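Local coordinates for aminopeptidase N family protein (Idiomarina loihiensis L2TR, PDB 4FGM) that probably works as a zinc-dependent aminopeptidase of the M61 family, removing residues from the N-terminal end of peptides, at residues L303-Y312 and Y376-L385; Q211-F220 and C272-T283. All blocks are in the same frame, centred on the assembly; numbering follows the deposited sequence.

After the strand-rich N-terminal part, the chain enters helix 197-215, whose end and following turn form 211-220. Strands 222-230, 235-238 and 242-248 follow, and then helix 262-277. Interaction 2 closes this loop by setting 211-220 against 272-283. A loop leads on to helix 303-306 and helix 308-320. After a mostly helical excursion the chain returns at helix 378-394, and interaction 1 closes that second loop. The two loops run in series and do not overlap. They meet at the zinc ion, where His-273 and His-277 come from interaction 2 and Glu-307 from interaction 1. The ring of Tyr-306 also packs against Asn-280.

Interaction 1 (L303-Y312 and Y376-L385); sequences LWFYEGMTSY and YYAKGALIAL. With ZN (zinc ion), chain C; MAE (maleic acid), chain B.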
loop_
_atom_site.group_PDB
_atom_site.type_symbol
_atom_site.label_atom_id
_atom_site.label_comp_id
_atom_site.label_asym_id
_atom_site.label_seq_id
_atom_site.Cartn_x
_atom_site.Cartn_y
_atom_site.Cartn_z
ATOM N N LEU A 303 2.555 -3.113 12.674
ATOM C CA LEU A 303 2.633 -3.006 11.220
ATOM C C LEU A 303 3.943 -3.555 10.651
ATOM O O LEU A 303 4.045 -3.794 9.447
ATOM C CB LEU A 303 2.426 -1.559 10.778
ATOM C CG LEU A 303 1.029 -0.994 11.075
ATOM C CD1 LEU A 303 0.893 0.384 10.441
ATOM C CD2 LEU A 303 -0.047 -1.930 10.530
ATOM N N TRP A 304 4.942 -3.768 11.508
ATOM C CA TRP A 304 6.217 -4.320 11.042
ATOM C C TRP A 304 5.945 -5.738 10.564
ATOM O O TRP A 304 6.644 -6.277 9.702
ATOM C CB TRP A 304 7.253 -4.370 12.175
ATOM C CG TRP A 304 6.901 -5.314 13.304
ATOM C CD1 TRP A 304 6.253 -4.998 14.473
ATOM C CD2 TRP A 304 7.175 -6.721 13.371
ATOM N NE1 TRP A 304 6.113 -6.118 15.257
ATOM C CE2 TRP A 304 6.666 -7.188 14.607
ATOM C CE3 TRP A 304 7.802 -7.631 12.508
ATOM C CZ2 TRP A 304 6.768 -8.524 15.001
ATOM C CZ3 TRP A 304 7.905 -8.964 12.902
ATOM C CH2 TRP A 304 7.388 -9.397 14.139
ATOM N N PHE A 305 4.917 -6.343 11.143
ATOM C CA PHE A 305 4.546 -7.697 10.788
ATOM C C PHE A 305 3.478 -7.696 9.695
ATOM O O PHE A 305 3.634 -8.336 8.648
ATOM C CB PHE A 305 4.056 -8.440 12.044
ATOM C CG PHE A 305 3.504 -9.813 11.766
ATOM C CD1 PHE A 305 2.153 -9.988 11.430
ATOM C CD2 PHE A 305 4.336 -10.928 11.810
ATOM C CE1 PHE A 305 1.644 -11.258 11.142
ATOM C CE2 PHE A 305 3.842 -12.203 11.524
ATOM C CZ PHE A 305 2.490 -12.372 11.188
ATOM N N TYR A 306 2.400 -6.959 9.929
ATOM C CA TYR A 306 1.313 -6.911 8.965
ATOM C C TYR A 306 1.677 -6.270 7.632
ATOM O O TYR A 306 1.110 -6.615 6.597
ATOM C CB TYR A 306 0.093 -6.257 9.615
ATOM C CG TYR A 306 -0.526 -7.211 10.601
ATOM C CD1 TYR A 306 -1.140 -8.387 10.154
ATOM C CD2 TYR A 306 -0.393 -7.018 11.973
ATOM C CE1 TYR A 306 -1.595 -9.350 11.051
ATOM C CE2 TYR A 306 -0.844 -7.979 12.881
ATOM C CZ TYR A 306 -1.440 -9.145 12.408
ATOM O OH TYR A 306 -1.845 -10.124 13.283
ATOM N N GLU A 307 2.628 -5.346 7.648
ATOM C CA GLU A 307 3.061 -4.734 6.403
ATOM C C GLU A 307 4.407 -5.334 6.003
ATOM O O GLU A 307 4.640 -5.614 4.826
ATOM C CB GLU A 307 3.172 -3.213 6.542
ATOM C CG GLU A 307 1.828 -2.487 6.570
ATOM C CD GLU A 307 0.948 -2.824 5.376
ATOM O OE1 GLU A 307 1.445 -3.458 4.430
ATOM O OE2 GLU A 307 -0.240 -2.449 5.380
ATOM N N GLY A 308 5.275 -5.551 6.995
ATOM C CA GLY A 308 6.596 -6.111 6.746
ATOM C C GLY A 308 6.618 -7.476 6.077
ATOM O O GLY A 308 7.246 -7.632 5.023
HETATM N N MSE A 309 5.946 -8.462 6.679
HETATM C CA MSE A 309 5.903 -9.813 6.119
HETATM C C MSE A 309 5.348 -9.767 4.699
HETATM O O MSE A 309 5.881 -10.408 3.781
HETATM C CB MSE A 309 5.012 -10.736 6.969
HETATM C CG MSE A 309 5.378 -10.842 8.450
HETATM SE SE MSE A 309 7.189 -11.486 8.834
HETATM C CE MSE A 309 7.949 -9.842 9.495
ATOM N N THR A 310 4.273 -9.002 4.528
ATOM C CA THR A 310 3.627 -8.863 3.227
ATOM C C THR A 310 4.580 -8.232 2.209
ATOM O O THR A 310 4.575 -8.590 1.029
ATOM C CB THR A 310 2.368 -7.988 3.336
ATOM O OG1 THR A 310 1.587 -8.421 4.460
ATOM C CG2 THR A 310 1.535 -8.090 2.053
ATOM N N SER A 311 5.407 -7.299 2.675
ATOM C CA SER A 311 6.358 -6.635 1.791
ATOM C C SER A 311 7.518 -7.540 1.406
ATOM O O SER A 311 8.283 -7.217 0.504
ATOM C CB SER A 311 6.887 -5.353 2.429
ATOM O OG SER A 311 5.867 -4.371 2.464
ATOM N N TYR A 312 7.653 -8.669 2.093
ATOM C CA TYR A 312 8.708 -9.623 1.765
ATOM C C TYR A 312 8.121 -10.660 0.818
ATOM O O TYR A 312 8.736 -11.036 -0.177
ATOM C CB TYR A 312 9.219 -10.321 3.026
ATOM C CG TYR A 312 9.994 -11.594 2.752
ATOM C CD1 TYR A 312 11.257 -11.554 2.162
ATOM C CD2 TYR A 312 9.463 -12.843 3.094
ATOM C CE1 TYR A 312 11.977 -12.724 1.921
ATOM C CE2 TYR A 312 10.172 -14.017 2.860
ATOM C CZ TYR A 312 11.429 -13.953 2.275
ATOM O OH TYR A 312 12.140 -15.111 2.055
ATOM N N TYR A 376 8.502 0.740 8.131
ATOM C CA TYR A 376 8.111 -0.533 8.723
ATOM C C TYR A 376 7.784 -1.504 7.597
ATOM O O TYR A 376 7.654 -2.711 7.814
ATOM C CB TYR A 376 6.924 -0.364 9.683
ATOM C CG TYR A 376 5.727 0.390 9.141
ATOM C CD1 TYR A 376 4.801 -0.234 8.301
ATOM C CD2 TYR A 376 5.500 1.725 9.504
ATOM C CE1 TYR A 376 3.675 0.447 7.841
ATOM C CE2 TYR A 376 4.378 2.417 9.048
ATOM C CZ TYR A 376 3.469 1.771 8.219
ATOM O OH TYR A 376 2.359 2.448 7.773
ATOM N N TYR A 377 7.680 -0.968 6.382
ATOM C CA TYR A 377 7.426 -1.782 5.199
ATOM C C TYR A 377 8.743 -2.433 4.804
ATOM O O TYR A 377 8.871 -3.657 4.788
ATOM C CB TYR A 377 6.970 -0.916 4.022
ATOM C CG TYR A 377 5.512 -0.554 4.006
ATOM C CD1 TYR A 377 4.560 -1.437 3.495
ATOM C CD2 TYR A 377 5.081 0.685 4.473
ATOM C CE1 TYR A 377 3.213 -1.090 3.444
ATOM C CE2 TYR A 377 3.739 1.040 4.426
ATOM C CZ TYR A 377 2.815 0.149 3.908
ATOM O OH TYR A 377 1.499 0.513 3.827
ATOM N N ALA A 378 9.721 -1.586 4.483
ATOM C CA ALA A 378 11.040 -2.035 4.042
ATOM C C ALA A 378 11.838 -2.774 5.108
ATOM O O ALA A 378 12.335 -3.873 4.858
ATOM C CB ALA A 378 11.843 -0.849 3.513
ATOM N N LYS A 379 11.969 -2.186 6.295
ATOM C CA LYS A 379 12.719 -2.866 7.337
ATOM C C LYS A 379 11.967 -4.114 7.809
ATOM O O LYS A 379 12.581 -5.116 8.181
ATOM C CB LYS A 379 13.005 -1.941 8.520
ATOM C CG LYS A 379 14.016 -2.556 9.472
ATOM C CD LYS A 379 14.465 -1.612 10.567
ATOM C CE LYS A 379 15.522 -2.291 11.437
ATOM N NZ LYS A 379 16.046 -1.394 12.507
ATOM N N GLY A 380 10.640 -4.052 7.788
ATOM C CA GLY A 380 9.861 -5.211 8.184
ATOM C C GLY A 380 10.149 -6.320 7.186
ATOM O O GLY A 380 10.211 -7.501 7.533
ATOM N N ALA A 381 10.347 -5.934 5.931
ATOM C CA ALA A 381 10.628 -6.899 4.884
ATOM C C ALA A 381 11.975 -7.567 5.131
ATOM O O ALA A 381 12.129 -8.768 4.906
ATOM C CB ALA A 381 10.618 -6.215 3.525
ATOM N N LEU A 382 12.951 -6.792 5.593
ATOM C CA LEU A 382 14.269 -7.343 5.864
ATOM C C LEU A 382 14.219 -8.246 7.105
ATOM O O LEU A 382 14.954 -9.235 7.199
ATOM C CB LEU A 382 15.290 -6.216 6.041
ATOM C CG LEU A 382 15.500 -5.353 4.790
ATOM C CD1 LEU A 382 16.568 -4.313 5.064
ATOM C CD2 LEU A 382 15.907 -6.223 3.615
ATOM N N ILE A 383 13.344 -7.908 8.049
ATOM C CA ILE A 383 13.176 -8.715 9.248
ATOM C C ILE A 383 12.634 -10.067 8.796
ATOM O O ILE A 383 13.130 -11.118 9.202
ATOM C CB ILE A 383 12.166 -8.073 10.218
ATOM C CG1 ILE A 383 12.798 -6.854 10.893
ATOM C CG2 ILE A 383 11.686 -9.108 11.237
ATOM C CD1 ILE A 383 11.906 -6.184 11.924
ATOM N N ALA A 384 11.613 -10.030 7.944
ATOM C CA ALA A 384 11.004 -11.251 7.423
ATOM C C ALA A 384 12.057 -12.089 6.704
ATOM O O ALA A 384 12.091 -13.308 6.849
ATOM C CB ALA A 384 9.853 -10.907 6.461
ATOM N N LEU A 385 12.910 -11.430 5.925
ATOM C CA LEU A 385 13.971 -12.119 5.196
ATOM C C LEU A 385 14.877 -12.846 6.178
ATOM O O LEU A 385 15.243 -14.003 5.967
ATOM C CB LEU A 385 14.817 -11.124 4.404
ATOM C CG LEU A 385 16.146 -11.677 3.878
ATOM C CD1 LEU A 385 15.888 -12.586 2.682
ATOM C CD2 LEU A 385 17.064 -10.525 3.493
HETATM ZN ZN ZN C . 0.122 -3.631 2.682
HETATM C C1 MAE B . -0.889 -1.264 1.946
HETATM O O1 MAE B . -0.444 -1.108 3.136
HETATM O O2 MAE B . -1.440 -2.352 1.661
HETATM C C2 MAE B . -0.765 -0.126 1.008
HETATM C C3 MAE B . -1.401 1.042 0.948
HETATM C C4 MAE B . -2.440 1.516 1.855
HETATM O O3 MAE B . -2.925 0.881 2.811
HETATM O O4 MAE B . -2.816 2.686 1.636
#
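Helix 308-312 crosses helix 378-385 at -73°, with the axes 6.9 Å apart at closest approach. Gly-308 and Gly-380 meet at the crossing, their CA atoms 3.7 Å apart. The backbones come this close because neither residue has a side chain. A CB on Gly-380 would run into Gly-308 CA and Trp-304 O. Beside the crossing, the CA-H of Ala-381 leans on Gly-308 O. On one flank SE of Met-309, a selenomethionine, lies 3.6 Å from Ala-384 CB, whose other side meets Tyr-312 CB. The Met-309 chain bends at chi2 (-59°) and again at chi3, and its end comes back toward helix 378-385. The Tyr-312 ring takes Leu-385 CA over one face, and its hydroxyl bonds to Asp-388 and Trp-584. On the other flank Leu-303 CB lies over the face of Tyr-376, while Glu-307 CG meets that ring at its edge.

This flank leads into the active site. Glu-307 is the third protein ligand of the zinc ion, after the two histidines of the HExxH helix, as in gluzincin peptidases. Its OE1 binds the metal at 2.2 Å. Its OE2 lies 2.6 Å from O1 of maleic acid. Tyr-377 lies alongside Glu-307. Glu-307 CB sits over the ring face, and Ser-311 OG stands at the ring edge, 3.4 Å from Tyr-377 CD1. Ser-311 OG itself donates to Glu-307 O. Tyr-377 OH donates to maleic acid O1 at 2.6 Å, while maleic acid O2 binds the zinc ion. An alanine in place of Tyr-377 would take away this donor, and is likely to leave O1 without its hydroxyl partner and Glu-307 CB without the ring beneath it.

Interaction 2 (Q211-F220 and C272-T283); sequences QISLFEEAPF and CHEYFHSWNIKT. With ZN (zinc ion), chain C; MAE (maleic acid), chain B.
Trp-279 lies between Phe-215 and Pro-219. The Phe-215 ring stacks face to face on its five-membered ring, with centroids 3.6 Å apart and planes at 4°. Pro-219 CD presses on the opposite face. On that side Phe-220 forms an offset edge-to-face pair, its edge toward the six-membered ring. Phe-220 CZ reaches Tyr-275, and Phe-215 CZ reaches Phe-276 CE1 at 3.7 Å, which completes an aromatic cluster. Ile-212 CG1 touches the indole edge.

Further out, Trp-279 NE1 donates to Glu-217 O at 2.8 Å, an oxygen close to the indole plane. With CG beside the backbone N (chi1 -67°), Gln-211 extends past the edge of Tyr-275, its amide nearly perpendicular to that ring. Its NE2 donates to Cys-272 O at 3.1 Å, in the carbonyl plane and on a lone pair. Cys-272 O also takes the helix bond from Phe-276 N.

His-273 and His-277 point away from 211-220 and bind the zinc ion through NE2. His-277 ND1 donates to Asn-280 O, which fixes how the ring is turned. His-273 ND1 is held by Asp-314 of helix 308-320. Tyr-275 OH bonds to His-185 on strand 183-190, and Trp-409 of helix 401-413 meets Trp-279 edge-to-face.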
loop_
_atom_site.group_PDB
_atom_site.type_symbol
_atom_site.label_atom_id
_atom_site.label_comp_id
_atom_site.label_asym_id
_atom_site.label_seq_id
_atom_site.Cartn_x
_atom_site.Cartn_y
_atom_site.Cartn_z
ATOM N N GLN A 211 -0.481 -18.958 -3.068
ATOM C CA GLN A 211 -0.858 -18.445 -1.758
ATOM C C GLN A 211 -1.864 -19.342 -1.031
ATOM O O GLN A 211 -1.697 -19.629 0.161
ATOM C CB GLN A 211 -1.373 -17.005 -1.883
ATOM C CG GLN A 211 -0.255 -16.038 -2.317
ATOM C CD GLN A 211 -0.530 -14.578 -1.986
ATOM O OE1 GLN A 211 -1.081 -14.259 -0.930
ATOM N NE2 GLN A 211 -0.119 -13.680 -2.883
ATOM N N ILE A 212 -2.893 -19.798 -1.742
ATOM C CA ILE A 212 -3.882 -20.679 -1.136
ATOM C C ILE A 212 -3.197 -21.967 -0.665
ATOM O O ILE A 212 -3.514 -22.489 0.402
ATOM C CB ILE A 212 -5.004 -21.026 -2.129
ATOM C CG1 ILE A 212 -5.790 -19.763 -2.479
ATOM C CG2 ILE A 212 -5.929 -22.058 -1.518
ATOM C CD1 ILE A 212 -6.729 -19.925 -3.663
ATOM N N SER A 213 -2.259 -22.479 -1.460
ATOM C CA SER A 213 -1.530 -23.684 -1.076
ATOM C C SER A 213 -0.724 -23.395 0.182
ATOM O O SER A 213 -0.615 -24.241 1.065
ATOM C CB SER A 213 -0.562 -24.123 -2.179
ATOM O OG SER A 213 -1.257 -24.594 -3.313
ATOM N N LEU A 214 -0.163 -22.190 0.257
ATOM C CA LEU A 214 0.649 -21.795 1.402
ATOM C C LEU A 214 -0.126 -21.857 2.718
ATOM O O LEU A 214 0.340 -22.445 3.696
ATOM C CB LEU A 214 1.209 -20.386 1.182
ATOM C CG LEU A 214 2.197 -19.834 2.214
ATOM C CD1 LEU A 214 3.049 -18.761 1.566
ATOM C CD2 LEU A 214 1.456 -19.287 3.422
ATOM N N PHE A 215 -1.304 -21.243 2.746
ATOM C CA PHE A 215 -2.120 -21.251 3.949
ATOM C C PHE A 215 -2.966 -22.518 4.010
ATOM O O PHE A 215 -3.551 -22.838 5.048
ATOM C CB PHE A 215 -3.028 -20.019 3.989
ATOM C CG PHE A 215 -2.286 -18.728 4.156
ATOM C CD1 PHE A 215 -1.854 -18.010 3.048
ATOM C CD2 PHE A 215 -1.998 -18.238 5.427
ATOM C CE1 PHE A 215 -1.140 -16.822 3.205
ATOM C CE2 PHE A 215 -1.286 -17.054 5.596
ATOM C CZ PHE A 215 -0.857 -16.343 4.482
ATOM N N GLU A 216 -3.023 -23.229 2.888
ATOM C CA GLU A 216 -3.792 -24.463 2.790
ATOM C C GLU A 216 -5.279 -24.209 2.992
ATOM O O GLU A 216 -6.049 -25.141 3.191
ATOM C CB GLU A 216 -3.293 -25.473 3.829
ATOM C CG GLU A 216 -1.893 -25.986 3.554
ATOM C CD GLU A 216 -1.381 -26.913 4.638
ATOM O OE1 GLU A 216 -2.208 -27.446 5.410
ATOM O OE2 GLU A 216 -0.151 -27.117 4.708
ATOM N N GLU A 217 -5.673 -22.941 2.925
ATOM C CA GLU A 217 -7.062 -22.555 3.125
ATOM C C GLU A 217 -7.271 -21.099 2.718
ATOM O O GLU A 217 -6.379 -20.272 2.896
ATOM C CB GLU A 217 -7.422 -22.731 4.599
ATOM C CG GLU A 217 -8.880 -22.505 4.929
ATOM C CD GLU A 217 -9.224 -22.971 6.331
ATOM O OE1 GLU A 217 -8.642 -23.985 6.772
ATOM O OE2 GLU A 217 -10.086 -22.340 6.983
ATOM N N ALA A 218 -8.446 -20.789 2.175
ATOM C CA ALA A 218 -8.766 -19.424 1.766
ATOM C C ALA A 218 -9.893 -18.890 2.645
ATOM O O ALA A 218 -10.880 -19.579 2.877
ATOM C CB ALA A 218 -9.186 -19.401 0.310
ATOM N N PRO A 219 -9.760 -17.655 3.149
ATOM C CA PRO A 219 -10.799 -17.070 4.006
ATOM C C PRO A 219 -11.990 -16.474 3.254
ATOM O O PRO A 219 -12.913 -15.947 3.864
ATOM C CB PRO A 219 -10.032 -16.015 4.798
ATOM C CG PRO A 219 -9.048 -15.514 3.785
ATOM C CD PRO A 219 -8.555 -16.803 3.132
ATOM N N PHE A 220 -11.967 -16.561 1.930
ATOM C CA PHE A 220 -13.048 -16.020 1.106
ATOM C C PHE A 220 -13.592 -17.101 0.170
ATOM O O PHE A 220 -12.968 -18.147 -0.004
ATOM C CB PHE A 220 -12.527 -14.834 0.279
ATOM C CG PHE A 220 -11.176 -15.083 -0.352
ATOM C CD1 PHE A 220 -10.022 -14.537 0.206
ATOM C CD2 PHE A 220 -11.058 -15.876 -1.490
ATOM C CE1 PHE A 220 -8.764 -14.789 -0.354
ATOM C CE2 PHE A 220 -9.805 -16.137 -2.057
ATOM C CZ PHE A 220 -8.656 -15.587 -1.490
ATOM N N CYS A 272 -0.132 -9.443 -5.713
ATOM C CA CYS A 272 0.335 -10.458 -4.785
ATOM C C CYS A 272 0.302 -9.911 -3.356
ATOM O O CYS A 272 -0.007 -10.630 -2.407
ATOM C CB CYS A 272 1.762 -10.865 -5.150
ATOM S SG CYS A 272 2.450 -12.169 -4.138
ATOM N N HIS A 273 0.620 -8.627 -3.225
ATOM C CA HIS A 273 0.653 -7.951 -1.938
ATOM C C HIS A 273 -0.756 -7.825 -1.325
ATOM O O HIS A 273 -0.975 -8.156 -0.151
ATOM C CB HIS A 273 1.277 -6.560 -2.118
ATOM C CG HIS A 273 1.448 -5.795 -0.844
ATOM N ND1 HIS A 273 2.652 -5.730 -0.174
ATOM C CD2 HIS A 273 0.571 -5.068 -0.113
ATOM C CE1 HIS A 273 2.511 -4.992 0.914
ATOM N NE2 HIS A 273 1.258 -4.579 0.975
ATOM N N GLU A 274 -1.714 -7.348 -2.115
ATOM C CA GLU A 274 -3.067 -7.180 -1.599
ATOM C C GLU A 274 -3.723 -8.525 -1.291
ATOM O O GLU A 274 -4.408 -8.675 -0.278
ATOM C CB GLU A 274 -3.915 -6.392 -2.599
ATOM C CG GLU A 274 -3.349 -5.021 -2.987
ATOM C CD GLU A 274 -2.914 -4.184 -1.795
ATOM O OE1 GLU A 274 -3.483 -4.350 -0.700
ATOM O OE2 GLU A 274 -2.007 -3.343 -1.952
ATOM N N TYR A 275 -3.496 -9.501 -2.167
ATOM C CA TYR A 275 -4.052 -10.843 -2.008
ATOM C C TYR A 275 -3.565 -11.455 -0.694
ATOM O O TYR A 275 -4.355 -11.990 0.087
ATOM C CB TYR A 275 -3.622 -11.727 -3.182
ATOM C CG TYR A 275 -4.450 -12.985 -3.372
ATOM C CD1 TYR A 275 -5.771 -12.911 -3.819
ATOM C CD2 TYR A 275 -3.897 -14.252 -3.146
ATOM C CE1 TYR A 275 -6.515 -14.061 -4.043
ATOM C CE2 TYR A 275 -4.635 -15.410 -3.368
ATOM C CZ TYR A 275 -5.939 -15.310 -3.819
ATOM O OH TYR A 275 -6.660 -16.448 -4.077
ATOM N N PHE A 276 -2.263 -11.365 -0.448
ATOM C CA PHE A 276 -1.668 -11.901 0.771
ATOM C C PHE A 276 -2.340 -11.282 1.995
ATOM O O PHE A 276 -2.563 -11.949 3.018
ATOM C CB PHE A 276 -0.176 -11.573 0.817
ATOM C CG PHE A 276 0.586 -12.348 1.857
ATOM C CD1 PHE A 276 0.952 -13.672 1.622
ATOM C CD2 PHE A 276 0.912 -11.771 3.079
ATOM C CE1 PHE A 276 1.635 -14.409 2.585
ATOM C CE2 PHE A 276 1.601 -12.500 4.056
ATOM C CZ PHE A 276 1.960 -13.825 3.807
ATOM N N HIS A 277 -2.662 -9.996 1.873
ATOM C CA HIS A 277 -3.316 -9.250 2.951
ATOM C C HIS A 277 -4.655 -9.901 3.329
ATOM O O HIS A 277 -5.172 -9.673 4.439
ATOM C CB HIS A 277 -3.552 -7.787 2.543
ATOM C CG HIS A 277 -2.439 -6.861 2.931
ATOM N ND1 HIS A 277 -1.832 -6.892 4.173
ATOM C CD2 HIS A 277 -1.869 -5.833 2.265
ATOM C CE1 HIS A 277 -0.942 -5.922 4.253
ATOM N NE2 HIS A 277 -0.947 -5.264 3.108
ATOM N N SER A 278 -5.233 -10.685 2.412
ATOM C CA SER A 278 -6.506 -11.356 2.702
ATOM C C SER A 278 -6.340 -12.174 3.978
ATOM O O SER A 278 -7.273 -12.295 4.798
ATOM C CB SER A 278 -6.892 -12.299 1.569
ATOM O OG SER A 278 -7.398 -11.555 0.479
ATOM N N TRP A 279 -5.165 -12.779 4.124
ATOM C CA TRP A 279 -4.903 -13.579 5.308
ATOM C C TRP A 279 -4.240 -12.672 6.330
ATOM O O TRP A 279 -4.649 -12.606 7.500
ATOM C CB TRP A 279 -3.945 -14.716 4.984
ATOM C CG TRP A 279 -4.546 -15.799 4.176
ATOM C CD1 TRP A 279 -5.133 -16.951 4.642
ATOM C CD2 TRP A 279 -4.603 -15.865 2.752
ATOM N NE1 TRP A 279 -5.543 -17.737 3.583
ATOM C CE2 TRP A 279 -5.227 -17.097 2.413
ATOM C CE3 TRP A 279 -4.180 -15.008 1.724
ATOM C CZ2 TRP A 279 -5.440 -17.487 1.095
ATOM C CZ3 TRP A 279 -4.387 -15.392 0.409
ATOM C CH2 TRP A 279 -5.010 -16.628 0.102
ATOM N N ASN A 280 -3.220 -11.961 5.878
ATOM C CA ASN A 280 -2.479 -11.085 6.764
ATOM C C ASN A 280 -3.030 -9.669 6.807
ATOM O O ASN A 280 -2.849 -8.911 5.838
ATOM C CB ASN A 280 -1.028 -11.100 6.289
ATOM C CG ASN A 280 -0.025 -10.715 7.365
ATOM O OD1 ASN A 280 -0.342 -10.691 8.550
ATOM N ND2 ASN A 280 1.220 -10.439 6.940
ATOM N N ILE A 281 -3.783 -9.384 7.873
ATOM C CA ILE A 281 -4.462 -8.116 8.145
ATOM C C ILE A 281 -5.962 -8.071 7.998
ATOM O O ILE A 281 -6.609 -7.218 8.627
ATOM C CB ILE A 281 -3.866 -6.916 7.356
ATOM C CG1 ILE A 281 -4.119 -5.621 8.142
ATOM C CG2 ILE A 281 -4.625 -6.715 6.058
ATOM C CD1 ILE A 281 -3.597 -5.669 9.552
ATOM N N LYS A 282 -6.503 -8.928 7.144
ATOM C CA LYS A 282 -7.942 -8.923 6.977
ATOM C C LYS A 282 -8.556 -9.933 7.936
ATOM O O LYS A 282 -9.636 -9.675 8.485
ATOM C CB LYS A 282 -8.355 -9.268 5.544
ATOM C CG LYS A 282 -8.255 -8.078 4.584
ATOM C CD LYS A 282 -8.350 -6.750 5.332
ATOM C CE LYS A 282 -9.779 -6.313 5.441
ATOM N NZ LYS A 282 -9.916 -5.402 6.598
ATOM N N THR A 283 -7.894 -11.080 8.134
ATOM C CA THR A 283 -8.410 -12.095 9.053
ATOM C C THR A 283 -7.464 -12.206 10.243
ATOM O O THR A 283 -7.897 -12.126 11.394
ATOM C CB THR A 283 -8.588 -13.456 8.361
ATOM O OG1 THR A 283 -7.474 -13.714 7.494
ATOM C CG2 THR A 283 -9.882 -13.462 7.556
HETATM ZN ZN ZN C . 0.122 -3.631 2.682
HETATM C C1 MAE B . -0.889 -1.264 1.946
HETATM O O1 MAE B . -0.444 -1.108 3.136
HETATM O O2 MAE B . -1.440 -2.352 1.661
HETATM C C2 MAE B . -0.765 -0.126 1.008
HETATM C C3 MAE B . -1.401 1.042 0.948
HETATM C C4 MAE B . -2.440 1.516 1.855
HETATM O O3 MAE B . -2.925 0.881 2.811
HETATM O O4 MAE B . -2.816 2.686 1.636
#